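Local coordinates for protein putative D-lactate dehydrogenase (Chlamydomonas reinhardtii, PDB 4ZGS) that probably reduces pyruvate to lactate with NADH during fermentation, as an NAD-binding member of the D-isomer specific 2-hydroxyacid dehydrogenase family, at residues A[270-274]-A[275-279]. Sequence-based numbering, arbitrary orientation.
Sequences GLIDS and AALFD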
ATOM      1  N   GLY A 270      -9.672  22.865  13.583  1.00 52.73           N
ATOM      2  CA  GLY A 270     -10.149  24.225  13.415  1.00 56.43           C
ATOM      3  C   GLY A 270      -9.063  25.287  13.270  1.00 63.00           C
ATOM      4  O   GLY A 270      -9.367  26.422  12.895  1.00 71.89           O
ATOM      5  N   LEU A 271      -7.816  24.963  13.617  1.00 58.61           N
ATOM      6  CA  LEU A 271      -6.730  25.943  13.501  1.00 58.94           C
ATOM      7  C   LEU A 271      -6.347  26.218  12.057  1.00 61.56           C
ATOM      8  O   LEU A 271      -5.713  27.225  11.765  1.00 65.37           O
ATOM      9  CB  LEU A 271      -5.490  25.471  14.249  1.00 52.74           C
ATOM     10  CG  LEU A 271      -5.678  25.188  15.737  1.00 52.18           C
ATOM     11  CD1 LEU A 271      -4.419  24.596  16.301  1.00 47.60           C
ATOM     12  CD2 LEU A 271      -6.034  26.475  16.446  1.00 52.62           C
ATOM     13  N   ILE A 272      -6.722  25.302  11.171  1.00 61.90           N
ATOM     14  CA  ILE A 272      -6.374  25.374   9.756  1.00 59.97           C
ATOM     15  C   ILE A 272      -7.593  25.433   8.869  1.00 66.83           C
ATOM     16  O   ILE A 272      -8.545  24.685   9.079  1.00 72.36           O
ATOM     17  CB  ILE A 272      -5.564  24.157   9.308  1.00 51.31           C
ATOM     18  CG1 ILE A 272      -4.239  24.057  10.067  1.00 41.31           C
ATOM     19  CG2 ILE A 272      -5.319  24.210   7.807  1.00 46.28           C
ATOM     20  CD1 ILE A 272      -3.447  22.841   9.648  1.00 42.99           C
ATOM     21  N   ASP A 273      -7.581  26.312   7.874  1.00 67.92           N
ATOM     22  CA  ASP A 273      -8.669  26.315   6.905  1.00 62.68           C
ATOM     23  C   ASP A 273      -8.255  25.424   5.748  1.00 60.44           C
ATOM     24  O   ASP A 273      -7.451  25.810   4.907  1.00 64.82           O
ATOM     25  CB  ASP A 273      -8.975  27.735   6.441  1.00 71.79           C
ATOM     26  CG  ASP A 273      -9.893  27.784   5.229  1.00 90.73           C
ATOM     27  OD1 ASP A 273     -10.599  26.792   4.909  1.00 93.88           O
ATOM     28  OD2 ASP A 273      -9.921  28.861   4.600  1.00101.60           O
ATOM     29  N   SER A 274      -8.847  24.241   5.691  1.00 61.55           N
ATOM     30  CA  SER A 274      -8.376  23.178   4.818  1.00 66.84           C
ATOM     31  C   SER A 274      -8.493  23.563   3.350  1.00 63.18           C
ATOM     32  O   SER A 274      -7.684  23.154   2.531  1.00 62.97           O
ATOM     33  CB  SER A 274      -9.171  21.902   5.072  1.00 71.57           C
ATOM     34  OG  SER A 274      -9.182  21.613   6.455  1.00 78.09           O
ATOM     35  N   ALA A 275      -9.503  24.345   3.009  1.00 65.25           N
ATOM     36  CA  ALA A 275      -9.623  24.783   1.624  1.00 70.26           C
ATOM     37  C   ALA A 275      -8.331  25.472   1.140  1.00 69.04           C
ATOM     38  O   ALA A 275      -7.881  25.258   0.011  1.00 70.35           O
ATOM     39  CB  ALA A 275     -10.841  25.704   1.454  1.00 67.99           C
ATOM     40  N   ALA A 276      -7.688  26.231   2.018  1.00 63.36           N
ATOM     41  CA  ALA A 276      -6.539  27.037   1.597  1.00 61.58           C
ATOM     42  C   ALA A 276      -5.283  26.201   1.351  1.00 58.44           C
ATOM     43  O   ALA A 276      -4.350  26.669   0.719  1.00 62.98           O
ATOM     44  CB  ALA A 276      -6.246  28.114   2.631  1.00 49.99           C
ATOM     45  N   LEU A 277      -5.275  24.950   1.795  1.00 49.48           N
ATOM     46  CA  LEU A 277      -4.050  24.167   1.748  1.00 52.09           C
ATOM     47  C   LEU A 277      -3.585  23.789   0.339  1.00 61.39           C
ATOM     48  O   LEU A 277      -2.378  23.760   0.076  1.00 64.51           O
ATOM     49  CB  LEU A 277      -4.211  22.885   2.569  1.00 52.83           C
ATOM     50  CG  LEU A 277      -4.328  23.068   4.089  1.00 57.05           C
ATOM     51  CD1 LEU A 277      -4.461  21.733   4.810  1.00 57.31           C
ATOM     52  CD2 LEU A 277      -3.169  23.860   4.634  1.00 49.85           C
ATOM     53  N   PHE A 278      -4.536  23.507  -0.556  1.00 60.07           N
ATOM     54  CA  PHE A 278      -4.233  22.950  -1.879  1.00 62.85           C
ATOM     55  C   PHE A 278      -3.442  23.924  -2.753  1.00 64.28           C
ATOM     56  O   PHE A 278      -2.408  23.555  -3.318  1.00 59.22           O
ATOM     57  CB  PHE A 278      -5.534  22.543  -2.601  1.00 67.18           C
ATOM     58  CG  PHE A 278      -6.360  21.558  -1.819  1.00 66.76           C
ATOM     59  CD1 PHE A 278      -6.076  20.196  -1.870  1.00 59.13           C
ATOM     60  CD2 PHE A 278      -7.370  22.000  -0.967  1.00 64.45           C
ATOM     61  CE1 PHE A 278      -6.795  19.297  -1.113  1.00 53.23           C
ATOM     62  CE2 PHE A 278      -8.100  21.100  -0.216  1.00 61.09           C
ATOM     63  CZ  PHE A 278      -7.811  19.748  -0.290  1.00 56.54           C
ATOM     64  N   ASP A 279      -3.926  25.163  -2.847  1.00 63.64           N
ATOM     65  CA  ASP A 279      -3.248  26.186  -3.624  1.00 64.76           C
ATOM     66  C   ASP A 279      -1.827  26.339  -3.158  1.00 67.83           C
ATOM     67  O   ASP A 279      -0.906  26.417  -3.971  1.00 70.85           O
ATOM     68  CB  ASP A 279      -3.943  27.534  -3.477  1.00 71.45           C
ATOM     69  CG  ASP A 279      -5.319  27.565  -4.107  1.00 83.53           C
ATOM     70  OD1 ASP A 279      -5.632  26.694  -4.961  1.00 76.17           O
ATOM     71  OD2 ASP A 279      -6.088  28.477  -3.726  1.00 94.35           O
TER
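Ile272 and Leu277 meet on the inner side of the turn that leads from the loop into helix 277-283, their side chains crossing at about a right angle. The CG2 methyl of Ile272 lies against the isobutyl fork of Leu277, 3.8 Å from CD2 and 4.0 Å from CD1. In Ile272, CG1 lies beside the backbone N and anti to the carbonyl carbon (chi1 -61°), which leaves CG2 anti to the N and turned to Leu277. Both residues are buried, and branched aliphatic groups suit this place because strand 286-291 packs against them through Leu291, Ile286 and Leu289. Cutting Leu277 back to an alanine is likely to leave Ile272 CG2 without its neighbour and open a gap toward that strand.

The backbone folds through two successive bonds, each from a carbonyl to the amide three residues on. Asp273 O accepts from Ala276 N at 2.9 Å, and Ser274 O from Leu277 N at 3.1 Å, the latter fairly straight at 161°. Phe278 CE2 also comes within 3.5 Å of Ser274 O, so an aromatic ring borders this polar atom; its ring also packs on helix 319-324.

The other side is looser and more open to solvent. Asp273 swings CG anti to its backbone N (chi1 168°), bringing OD1 to 3.3 Å from Ala275 N in a weak, bent hydrogen bond. An acidic side chain suits a place beside the amide of Ala275, and the small methyls of Ala275 and Ala276 let the chain coil without bulk at the surface. The turn leads into the helix of a right-handed beta-alpha-beta crossover, linking parallel strands 261-265 and 286-291 in the Rossmann-type NAD-binding domain.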